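Local coordinates for protein AxyAgu115A (Amphibacillus xylanus NBRC 15112, PDB 6NPS) that probably acts as a family GH115 alpha-glucuronidase, hydrolysing glucuronic acid side groups from xylan-type hemicellulose, at residues L21-E26 against A64-T69; D58-H63 against Q107-A112; S425-K430 against L509-T514; N477-T482 against E818-Y823. The protein carries 3 engineered substitutions. One frame throughout, in Å; residues are numbered along the deposited sequence. Where two conformers were deposited one is given.

Contact 1. Residues L21-E26 against A64-T69; sequences LFYQEE and AVLYGT
A short parallel strand pairing in the N-terminal alpha/beta part of the enzyme joins Phe22 to Val65, their side chains on the same face of the sheet. Two backbone bonds make the bridge. Val65 N gives a nearly straight one to Leu21 O (2.9 Å, 171° at the hydrogen), while Tyr23 N reaches Val65 O by a weak one at 3.3 Å. On the shared face, Val65 CB stands over one face of the Phe22 ring, toward its rim, 4.1 Å from the centroid in a CH-pi contact. Its CG1, anti to the backbone N (chi1 172°), comes closer still, 3.6 Å from Phe22 CE2, and the CG2 branch turns to Leu21 CD1. The ring of Tyr67 brings CE1 to the edge of the Phe22 ring and to 3.3 Å from Tyr23 O. Across the sheet, Tyr23 CB rests on Leu66 CD2 (3.5 Å), and the Tyr23 hydroxyl goes on to Arg57. Past Tyr23 the chains diverge and water takes over. One molecule, above the Tyr67 ring toward its rim, donates to Tyr23 O (2.8 Å) and accepts from Tyr67 N (2.9 Å); a second donates to both Glu25 OE2 and Tyr67 O. Glu25 is held further by Ser73 and the backbone N of Leu75. Helix 30-47 covers Phe22 and Tyr67, and since it links strand 20-23 to its parallel neighbour 53-54, the pairing borders a classical beta-alpha-beta crossover.

Contact 2. Residues D58-H63 against Q107-A112; sequences DMLSRH and QGVEKA
His63 and Lys111 form a parallel beta bridge where the chain entering edge strand 64-69 pairs with strand 109-117, an inner strand of the N-terminal mixed sheet, at the corner the chain turns at Arg62 and His63; a beta bulge of the classic type sets Glu110 and Lys111 together opposite Arg62. The firm part is the signature of that bulge, Arg62 O in a fork of two N-H groups: Glu110 N at 2.6 Å, in the carbonyl plane and on a lone pair, and Lys111 N at 3.2 Å, also in that plane. The helical backbone angles of Glu110 put these consecutive N-H groups on one acceptor and kink the strand. Beside the fork, Val109 CG2 fits against Leu60 CB (3.8 Å) in the buried interior, where Ile106 of the neighbouring strand also touches Leu60. The His63 ring lies flat alongside Lys111, with Lys111 CB over its centre, 4.1 Å from the centroid and 8° off the ring normal; ND1 of the histidine accepts from the backbone N of Thr6.

The outer side is looser. Arg62 and Glu110 run side by side in the same direction, Glu110 extended beyond CG, yet their charged ends do not close: Arg62 NH1 stays 4.3 Å from Glu110 OE2, beyond a salt bridge, with the guanidinium and carboxylate planes 67° apart. The carboxylate instead meets the aliphatic part of the arginine, Glu110 OE2 lying 3.2 Å from Arg62 CG. Back at the corner, Ser61 OG donates to His63 O at 2.8 Å, approaching from above the carbonyl plane.

Contact 3. Residues S425-K430 against L509-T514; sequences SSYLPK and LLNGYT
Tyr427 CG is anti to its own N (chi1 -175°), which swings the ring across to helix 500-519, while Thr514 turns OG1 between its backbone N and carbonyl carbon (chi1 55°) to meet it. The two side chains cross at about a right angle. The hydroxyl oxygen comes up at the ring edge, in plane, 3.4 Å from Tyr427 CD1, and Thr514 CB packs 3.4 Å from Ser426 O. One ring face is covered by Pro429 CD, over its centre. Thr514 OG1 donates to Leu510 O one turn back (2.8 Å), the same oxygen that takes the Thr514 backbone N-H, and it accepts from a water (2.8 Å) that in turn receives Leu428 N. Tyr427 is the N-cap residue of helix 428-440, which connects two parallel strands of the TIM-barrel-type fold, 405-410 and 446-450, so this water ties the first turn of a barrel helix to the side of helix 500-519. With alanine in place of Thr514, that water would probably lose its hydroxyl acceptor and the Tyr427 ring edge would have less to pack against. Farther along the ring, two more waters donate to Tyr427 OH (3.0 and 2.8 Å); the first also donates to Asn511 OD1, and the second accepts from Asn511 ND2 at 2.8 Å. The same hydroxyl goes on to Gly822 of the C-terminal domain.

Contact 4. Residues N477-T482 against E818-Y823; sequences NAINKT and EVLDGY
The amide of Asn480 and the carboxylate of Asp821 lie stacked almost plane on plane, 4° apart, with Asn480 CG 3.5 Å from Asp821 OD2, although the two side chains cross at about a right angle. Thus placed, the amide grips the backbone of strand 814-821 with both its polar atoms. Asn480 ND2 donates to Val819 O at 3.0 Å, nearly along the C=O axis and with the acceptor in the amide plane; Asn480 OD1 accepts from Asp821 N at 2.8 Å, the donor standing above the plane. OD1 also takes a water that donates to Asp821 O. Beside it, Ile479 points CD1 at the strand, CG1 being anti to the backbone N (chi1 -172°), and touches Leu820 CD2 (3.7 Å) and Glu818 CB (3.8 Å). A leucine in place of Asn480 would probably leave Val819 O and Asp821 N without these amide partners and the water with one acceptor fewer. Asn480 takes positive phi as the third residue of a type II beta turn, which here docks the GH115 family region onto a strand of the C-terminal domain.

Overall arrangement
The four contacts fall into two pairs. Contacts 1 and 2 share the N-terminal sheet, their centres 11 Å apart: strands 64-69 and 109-117 are neighbours in it, and Ala64 N probably hydrogen-bonds Lys111 O at 3.0 Å. Contacts 3 and 4, with centres 14 Å apart, meet where Tyr427 OH lies 2.6 Å from Gly822 O, a probable hydrogen bond; Pro429 CG also packs on Thr482 OG1. Together this second pair places the C-terminal domain strand 814-821 against the TIM-barrel-type region. Between the pairs there is no touch: the centres of contacts 1 and 3 are 41 Å apart, and those of contacts 2 and 3 are 48 Å apart.

Contact 1. Residues L21-E26 against A64-T69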
# COMPACT_ATOMS: atom_id res chain seq x y z
N LEU A 21 -14.85 -51.56 -48.56
CA LEU A 21 -15.91 -51.10 -47.68
C LEU A 21 -16.69 -49.93 -48.29
O LEU A 21 -17.93 -49.91 -48.26
CB LEU A 21 -15.32 -50.68 -46.34
CG LEU A 21 -16.34 -50.08 -45.39
CD1 LEU A 21 -17.40 -51.17 -45.03
CD2 LEU A 21 -15.62 -49.54 -44.16
N PHE A 22 -15.98 -48.92 -48.80
CA PHE A 22 -16.58 -47.68 -49.29
C PHE A 22 -16.68 -47.72 -50.80
O PHE A 22 -15.79 -48.23 -51.48
CB PHE A 22 -15.78 -46.44 -48.89
CG PHE A 22 -15.97 -46.02 -47.47
CD1 PHE A 22 -15.34 -46.70 -46.45
CD2 PHE A 22 -16.79 -44.94 -47.14
CE1 PHE A 22 -15.49 -46.31 -45.14
CE2 PHE A 22 -16.95 -44.55 -45.81
CZ PHE A 22 -16.32 -45.26 -44.81
N TYR A 23 -17.77 -47.17 -51.32
CA TYR A 23 -17.99 -47.06 -52.75
C TYR A 23 -17.70 -45.63 -53.16
O TYR A 23 -18.05 -44.69 -52.45
CB TYR A 23 -19.42 -47.44 -53.08
CG TYR A 23 -19.75 -47.30 -54.56
CD1 TYR A 23 -19.03 -48.01 -55.52
CD2 TYR A 23 -20.76 -46.45 -54.99
CE1 TYR A 23 -19.32 -47.88 -56.89
CE2 TYR A 23 -21.07 -46.32 -56.37
CZ TYR A 23 -20.34 -47.03 -57.30
OH TYR A 23 -20.65 -46.90 -58.63
N GLN A 24 -17.03 -45.45 -54.30
CA GLN A 24 -16.60 -44.13 -54.73
C GLN A 24 -17.19 -43.81 -56.10
O GLN A 24 -17.12 -44.65 -57.02
CB GLN A 24 -15.07 -44.06 -54.77
CG GLN A 24 -14.48 -42.69 -54.51
CD GLN A 24 -12.98 -42.76 -54.24
OE1 GLN A 24 -12.19 -42.90 -55.18
NE2 GLN A 24 -12.59 -42.68 -52.97
N GLU A 25 -17.77 -42.63 -56.26
CA GLU A 25 -18.34 -42.24 -57.54
C GLU A 25 -17.55 -41.10 -58.15
O GLU A 25 -17.17 -40.15 -57.46
CB GLU A 25 -19.82 -41.82 -57.40
CG GLU A 25 -20.77 -42.97 -57.13
CD GLU A 25 -22.24 -42.52 -57.04
OE1 GLU A 25 -23.07 -42.97 -57.86
OE2 GLU A 25 -22.55 -41.71 -56.13
N GLU A 26 -17.29 -41.22 -59.45
CA GLU A 26 -16.74 -40.12 -60.24
C GLU A 26 -17.53 -38.81 -60.09
O GLU A 26 -16.93 -37.74 -60.06
CB GLU A 26 -16.72 -40.54 -61.72
CG GLU A 26 -15.59 -39.96 -62.51
CD GLU A 26 -15.96 -38.68 -63.25
OE1 GLU A 26 -15.08 -38.15 -63.96
OE2 GLU A 26 -17.10 -38.18 -63.11
N ALA A 64 -21.54 -52.69 -47.09
CA ALA A 64 -20.85 -51.59 -47.74
C ALA A 64 -21.42 -50.27 -47.25
O ALA A 64 -22.55 -50.20 -46.75
CB ALA A 64 -20.97 -51.70 -49.28
N VAL A 65 -20.62 -49.21 -47.37
CA VAL A 65 -21.01 -47.85 -47.01
C VAL A 65 -21.19 -47.11 -48.33
O VAL A 65 -20.26 -47.06 -49.14
CB VAL A 65 -19.97 -47.16 -46.11
CG1 VAL A 65 -20.32 -45.70 -45.93
CG2 VAL A 65 -19.84 -47.89 -44.72
N LEU A 66 -22.39 -46.59 -48.57
CA LEU A 66 -22.74 -45.92 -49.83
C LEU A 66 -23.14 -44.49 -49.50
O LEU A 66 -24.16 -44.27 -48.84
CB LEU A 66 -23.87 -46.65 -50.56
CG LEU A 66 -23.70 -48.16 -50.81
CD1 LEU A 66 -24.94 -48.78 -51.46
CD2 LEU A 66 -22.49 -48.41 -51.68
N TYR A 67 -22.32 -43.52 -49.92
CA TYR A 67 -22.54 -42.13 -49.57
C TYR A 67 -22.63 -41.27 -50.84
O TYR A 67 -22.17 -41.66 -51.91
CB TYR A 67 -21.43 -41.61 -48.67
CG TYR A 67 -20.10 -41.44 -49.38
CD1 TYR A 67 -19.17 -42.48 -49.43
CD2 TYR A 67 -19.78 -40.23 -50.03
CE1 TYR A 67 -17.97 -42.34 -50.09
CE2 TYR A 67 -18.57 -40.07 -50.70
CZ TYR A 67 -17.68 -41.13 -50.72
OH TYR A 67 -16.47 -40.98 -51.37
N GLY A 68 -23.24 -40.11 -50.71
CA GLY A 68 -23.41 -39.25 -51.86
C GLY A 68 -24.21 -38.02 -51.51
O GLY A 68 -24.81 -37.92 -50.43
N THR A 69 -24.19 -37.07 -52.46
CA THR A 69 -24.96 -35.84 -52.42
C THR A 69 -26.05 -35.94 -53.46
O THR A 69 -25.78 -36.31 -54.62
CB THR A 69 -24.08 -34.61 -52.72
OG1 THR A 69 -22.94 -34.61 -51.85
CG2 THR A 69 -24.86 -33.31 -52.52
O HOH W 1 -20.74 -43.97 -52.30
O HOH W 2 -21.30 -40.44 -54.16

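Contact 2. Residues D58-H63 against Q107-A112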
# COMPACT_ATOMS: atom_id res chain seq x y z
N ASP A 58 -18.68 -54.34 -58.35
CA ASP A 58 -18.46 -55.75 -58.06
C ASP A 58 -17.34 -55.98 -57.05
O ASP A 58 -17.15 -57.11 -56.62
CB ASP A 58 -18.18 -56.50 -59.34
CG ASP A 58 -19.43 -56.78 -60.12
OD1 ASP A 58 -20.39 -57.33 -59.52
OD2 ASP A 58 -19.46 -56.48 -61.34
N MET A 59 -16.63 -54.92 -56.67
CA MET A 59 -15.54 -55.04 -55.71
C MET A 59 -15.92 -54.65 -54.28
O MET A 59 -15.06 -54.59 -53.40
CB MET A 59 -14.33 -54.22 -56.17
CG MET A 59 -13.97 -54.42 -57.64
SD MET A 59 -12.80 -55.77 -57.89
CE MET A 59 -11.36 -55.15 -57.02
N LEU A 60 -17.20 -54.37 -54.05
CA LEU A 60 -17.66 -53.94 -52.75
C LEU A 60 -17.76 -55.14 -51.81
O LEU A 60 -17.88 -56.29 -52.23
CB LEU A 60 -19.03 -53.26 -52.87
CG LEU A 60 -19.01 -51.89 -53.54
CD1 LEU A 60 -20.44 -51.38 -53.79
CD2 LEU A 60 -18.26 -50.96 -52.59
N SER A 61 -17.72 -54.84 -50.52
CA SER A 61 -17.91 -55.87 -49.52
C SER A 61 -19.39 -56.24 -49.43
O SER A 61 -20.27 -55.47 -49.83
CB SER A 61 -17.36 -55.36 -48.18
OG SER A 61 -18.06 -55.89 -47.06
N ARG A 62 -19.67 -57.43 -48.90
CA ARG A 62 -21.06 -57.81 -48.67
C ARG A 62 -21.81 -56.77 -47.82
O ARG A 62 -23.01 -56.57 -48.04
CB ARG A 62 -21.13 -59.19 -48.02
CG ARG A 62 -20.63 -60.30 -48.93
CD ARG A 62 -19.89 -61.37 -48.14
NE ARG A 62 -18.82 -62.01 -48.90
CZ ARG A 62 -18.90 -63.21 -49.48
NH1 ARG A 62 -20.02 -63.92 -49.40
NH2 ARG A 62 -17.85 -63.69 -50.14
N HIS A 63 -21.14 -56.09 -46.89
CA HIS A 63 -21.69 -54.94 -46.17
C HIS A 63 -20.87 -53.71 -46.55
O HIS A 63 -19.65 -53.69 -46.35
CB HIS A 63 -21.66 -55.13 -44.64
CG HIS A 63 -22.49 -56.28 -44.15
ND1 HIS A 63 -22.87 -56.42 -42.83
CD2 HIS A 63 -23.02 -57.34 -44.81
CE1 HIS A 63 -23.58 -57.53 -42.69
NE2 HIS A 63 -23.68 -58.11 -43.88
N GLN A 107 -26.19 -55.82 -56.63
CA GLN A 107 -25.67 -57.18 -56.69
C GLN A 107 -24.34 -57.30 -55.95
O GLN A 107 -23.47 -56.43 -56.07
CB GLN A 107 -25.50 -57.63 -58.14
CG GLN A 107 -25.74 -59.11 -58.33
CD GLN A 107 -27.21 -59.43 -58.59
OE1 GLN A 107 -27.69 -59.34 -59.72
NE2 GLN A 107 -27.93 -59.81 -57.53
N GLY A 108 -24.20 -58.37 -55.17
CA GLY A 108 -23.01 -58.59 -54.37
C GLY A 108 -23.01 -57.94 -53.00
O GLY A 108 -22.26 -58.39 -52.12
N VAL A 109 -23.83 -56.91 -52.78
CA VAL A 109 -23.93 -56.21 -51.49
C VAL A 109 -25.20 -56.69 -50.77
O VAL A 109 -26.32 -56.52 -51.28
CB VAL A 109 -23.93 -54.69 -51.69
CG1 VAL A 109 -23.92 -53.95 -50.36
CG2 VAL A 109 -22.71 -54.28 -52.47
N GLU A 110 -25.04 -57.29 -49.58
CA GLU A 110 -26.16 -57.79 -48.78
C GLU A 110 -26.80 -56.70 -47.92
O GLU A 110 -28.02 -56.69 -47.75
CB GLU A 110 -25.69 -58.94 -47.90
CG GLU A 110 -25.08 -60.08 -48.71
CD GLU A 110 -24.54 -61.23 -47.86
OE1 GLU A 110 -25.28 -61.72 -46.99
OE2 GLU A 110 -23.38 -61.64 -48.09
N LYS A 111 -26.00 -55.81 -47.34
CA LYS A 111 -26.48 -54.72 -46.51
C LYS A 111 -25.60 -53.52 -46.80
O LYS A 111 -24.41 -53.68 -47.08
CB LYS A 111 -26.42 -54.98 -44.97
CG LYS A 111 -27.15 -56.20 -44.47
CD LYS A 111 -28.67 -56.08 -44.66
CE LYS A 111 -29.31 -55.03 -43.75
NZ LYS A 111 -30.78 -55.28 -43.62
N ALA A 112 -26.19 -52.34 -46.74
CA ALA A 112 -25.42 -51.13 -46.90
C ALA A 112 -25.94 -50.07 -45.94
O ALA A 112 -27.14 -49.99 -45.65
CB ALA A 112 -25.47 -50.59 -48.34

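Contact 3. Residues S425-K430 against L509-T514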
# COMPACT_ATOMS: atom_id res chain seq x y z
N SER A 425 -11.56 -19.06 -20.05
CA SER A 425 -12.16 -18.59 -18.80
C SER A 425 -13.66 -18.36 -18.97
O SER A 425 -14.26 -17.61 -18.19
CB SER A 425 -11.46 -17.31 -18.32
OG SER A 425 -11.48 -16.33 -19.36
N SER A 426 -14.28 -18.98 -19.98
CA SER A 426 -15.71 -18.91 -20.22
C SER A 426 -16.44 -20.11 -19.60
O SER A 426 -15.89 -21.20 -19.40
CB SER A 426 -16.02 -18.82 -21.71
OG SER A 426 -15.30 -17.72 -22.28
N TYR A 427 -17.71 -19.90 -19.31
CA TYR A 427 -18.47 -20.78 -18.41
C TYR A 427 -19.79 -21.10 -19.09
O TYR A 427 -20.53 -20.18 -19.43
CB TYR A 427 -18.66 -20.03 -17.08
CG TYR A 427 -19.32 -20.78 -15.94
CD1 TYR A 427 -18.84 -21.99 -15.51
CD2 TYR A 427 -20.44 -20.23 -15.29
CE1 TYR A 427 -19.51 -22.70 -14.44
CE2 TYR A 427 -21.08 -20.88 -14.25
CZ TYR A 427 -20.60 -22.10 -13.81
OH TYR A 427 -21.26 -22.74 -12.78
N LEU A 428 -20.10 -22.39 -19.26
CA LEU A 428 -21.26 -22.77 -20.07
C LEU A 428 -22.57 -22.14 -19.64
O LEU A 428 -23.32 -21.68 -20.52
CB LEU A 428 -21.40 -24.30 -20.13
CG LEU A 428 -20.26 -25.04 -20.85
CD1 LEU A 428 -20.75 -26.45 -21.28
CD2 LEU A 428 -19.70 -24.31 -22.08
N PRO A 429 -22.91 -22.06 -18.34
CA PRO A 429 -24.19 -21.44 -17.96
C PRO A 429 -24.36 -20.03 -18.45
O PRO A 429 -25.47 -19.63 -18.83
CB PRO A 429 -24.15 -21.48 -16.41
CG PRO A 429 -23.36 -22.74 -16.13
CD PRO A 429 -22.27 -22.74 -17.18
N LYS A 430 -23.28 -19.24 -18.42
CA LYS A 430 -23.33 -17.88 -18.93
C LYS A 430 -23.50 -17.87 -20.45
O LYS A 430 -24.31 -17.10 -20.99
CB LYS A 430 -22.04 -17.16 -18.54
CG LYS A 430 -21.83 -15.79 -19.19
CD LYS A 430 -22.63 -14.72 -18.52
CE LYS A 430 -22.26 -13.32 -19.08
NZ LYS A 430 -21.13 -12.66 -18.37
N LEU A 509 -13.63 -31.07 -12.36
CA LEU A 509 -12.52 -30.23 -12.80
C LEU A 509 -12.99 -29.18 -13.79
O LEU A 509 -12.64 -28.00 -13.67
CB LEU A 509 -11.41 -31.08 -13.46
CG LEU A 509 -10.69 -32.02 -12.50
CD1 LEU A 509 -9.68 -32.88 -13.22
CD2 LEU A 509 -10.00 -31.20 -11.40
N LEU A 510 -13.76 -29.60 -14.81
CA LEU A 510 -14.12 -28.68 -15.90
C LEU A 510 -15.11 -27.64 -15.40
O LEU A 510 -14.95 -26.44 -15.65
CB LEU A 510 -14.74 -29.45 -17.08
CG LEU A 510 -13.87 -30.48 -17.77
CD1 LEU A 510 -14.61 -31.09 -18.99
CD2 LEU A 510 -12.61 -29.77 -18.21
N ASN A 511 -16.15 -28.11 -14.71
CA ASN A 511 -17.13 -27.21 -14.11
C ASN A 511 -16.48 -26.34 -13.06
O ASN A 511 -16.76 -25.13 -12.97
CB ASN A 511 -18.26 -28.02 -13.50
CG ASN A 511 -19.51 -27.21 -13.33
OD1 ASN A 511 -20.22 -26.93 -14.31
ND2 ASN A 511 -19.80 -26.80 -12.10
N GLY A 512 -15.60 -26.93 -12.25
CA GLY A 512 -14.81 -26.24 -11.26
C GLY A 512 -13.93 -25.13 -11.77
O GLY A 512 -14.07 -23.98 -11.33
N TYR A 513 -12.98 -25.42 -12.67
CA TYR A 513 -12.06 -24.36 -13.07
C TYR A 513 -12.78 -23.26 -13.85
O TYR A 513 -12.45 -22.07 -13.70
CB TYR A 513 -10.86 -24.95 -13.86
CG TYR A 513 -10.97 -24.95 -15.38
CD1 TYR A 513 -10.76 -23.78 -16.13
CD2 TYR A 513 -11.21 -26.14 -16.08
CE1 TYR A 513 -10.84 -23.79 -17.53
CE2 TYR A 513 -11.30 -26.15 -17.52
CZ TYR A 513 -11.12 -24.97 -18.21
OH TYR A 513 -11.21 -24.97 -19.62
N THR A 514 -13.80 -23.61 -14.65
CA THR A 514 -14.41 -22.56 -15.47
C THR A 514 -15.25 -21.61 -14.63
O THR A 514 -15.31 -20.40 -14.94
CB THR A 514 -15.26 -23.14 -16.63
OG1 THR A 514 -16.27 -24.08 -16.16
CG2 THR A 514 -14.38 -23.81 -17.70
O HOH W 3 -22.64 -25.31 -13.45
O HOH W 4 -21.38 -24.83 -10.89
O HOH W 5 -18.15 -24.49 -18.14

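Contact 4. Residues N477-T482 against E818-Y823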
# COMPACT_ATOMS: atom_id res chain seq x y z
N ASN A 477 -35.51 -24.17 -24.38
CA ASN A 477 -36.37 -25.18 -23.77
C ASN A 477 -35.59 -26.16 -22.90
O ASN A 477 -36.21 -26.98 -22.21
CB ASN A 477 -37.17 -25.95 -24.84
CG ASN A 477 -38.40 -26.70 -24.27
OD1 ASN A 477 -39.01 -26.27 -23.28
ND2 ASN A 477 -38.76 -27.80 -24.91
N ALA A 478 -34.26 -26.11 -22.92
CA ALA A 478 -33.45 -27.02 -22.14
C ALA A 478 -32.71 -26.25 -21.04
O ALA A 478 -31.48 -26.18 -21.04
CB ALA A 478 -32.44 -27.72 -23.06
N ILE A 479 -33.46 -25.64 -20.13
CA ILE A 479 -32.82 -24.92 -19.04
C ILE A 479 -32.05 -25.89 -18.12
O ILE A 479 -32.45 -27.04 -17.93
CB ILE A 479 -33.88 -24.12 -18.26
CG1 ILE A 479 -33.21 -23.19 -17.24
CG2 ILE A 479 -34.83 -25.06 -17.58
CD1 ILE A 479 -34.09 -22.02 -16.88
N ASN A 480 -30.95 -25.42 -17.55
CA ASN A 480 -30.15 -26.20 -16.62
C ASN A 480 -29.71 -27.55 -17.21
O ASN A 480 -29.72 -28.59 -16.55
CB ASN A 480 -30.91 -26.40 -15.30
CG ASN A 480 -31.11 -25.07 -14.56
OD1 ASN A 480 -30.19 -24.24 -14.50
ND2 ASN A 480 -32.33 -24.82 -14.06
N LYS A 481 -29.30 -27.54 -18.48
CA LYS A 481 -28.76 -28.76 -19.08
C LYS A 481 -27.29 -28.64 -19.49
O LYS A 481 -26.77 -29.55 -20.15
CB LYS A 481 -29.62 -29.17 -20.29
CG LYS A 481 -31.04 -29.59 -19.89
CD LYS A 481 -31.28 -31.09 -20.08
CE LYS A 481 -32.46 -31.61 -19.24
NZ LYS A 481 -32.11 -32.29 -17.95
N THR A 482 -26.59 -27.56 -19.12
CA THR A 482 -25.19 -27.46 -19.50
C THR A 482 -24.33 -28.43 -18.69
O THR A 482 -23.28 -28.87 -19.18
CB THR A 482 -24.65 -26.01 -19.38
OG1 THR A 482 -24.77 -25.54 -18.05
CG2 THR A 482 -25.43 -25.03 -20.32
N GLU A 818 -37.09 -18.25 -13.05
CA GLU A 818 -36.46 -19.56 -13.04
C GLU A 818 -35.12 -19.48 -12.32
O GLU A 818 -34.40 -18.47 -12.46
CB GLU A 818 -36.22 -20.06 -14.47
CG GLU A 818 -37.47 -20.33 -15.27
CD GLU A 818 -37.98 -21.75 -15.10
OE1 GLU A 818 -37.42 -22.49 -14.27
OE2 GLU A 818 -38.96 -22.11 -15.79
N VAL A 819 -34.73 -20.55 -11.63
CA VAL A 819 -33.40 -20.61 -11.02
C VAL A 819 -32.45 -21.19 -12.06
O VAL A 819 -32.70 -22.28 -12.59
CB VAL A 819 -33.39 -21.48 -9.75
CG1 VAL A 819 -31.94 -21.55 -9.15
CG2 VAL A 819 -34.41 -20.96 -8.71
N LEU A 820 -31.37 -20.45 -12.35
CA LEU A 820 -30.29 -20.91 -13.20
C LEU A 820 -29.23 -21.53 -12.29
O LEU A 820 -28.49 -20.80 -11.62
CB LEU A 820 -29.72 -19.75 -14.02
CG LEU A 820 -30.70 -19.09 -15.01
CD1 LEU A 820 -30.09 -17.84 -15.71
CD2 LEU A 820 -31.06 -20.10 -16.05
N ASP A 821 -29.17 -22.86 -12.25
CA ASP A 821 -28.24 -23.56 -11.37
C ASP A 821 -26.81 -23.19 -11.70
O ASP A 821 -26.44 -23.10 -12.87
CB ASP A 821 -28.40 -25.08 -11.51
CG ASP A 821 -29.82 -25.57 -11.19
OD1 ASP A 821 -30.56 -24.85 -10.48
OD2 ASP A 821 -30.17 -26.68 -11.65
N GLY A 822 -26.01 -22.94 -10.66
CA GLY A 822 -24.59 -22.68 -10.84
C GLY A 822 -24.25 -21.37 -11.52
O GLY A 822 -23.07 -21.12 -11.78
N TYR A 823 -25.23 -20.52 -11.79
CA TYR A 823 -24.97 -19.30 -12.52
C TYR A 823 -24.28 -18.27 -11.62
O TYR A 823 -24.43 -18.30 -10.39
CB TYR A 823 -26.29 -18.75 -13.08
CG TYR A 823 -26.14 -17.68 -14.11
CD1 TYR A 823 -25.97 -16.37 -13.72
CD2 TYR A 823 -26.17 -17.96 -15.48
CE1 TYR A 823 -25.83 -15.38 -14.62
CE2 TYR A 823 -26.03 -16.93 -16.41
CZ TYR A 823 -25.86 -15.65 -15.96
OH TYR A 823 -25.70 -14.59 -16.83
O HOH W 6 -27.77 -22.77 -15.20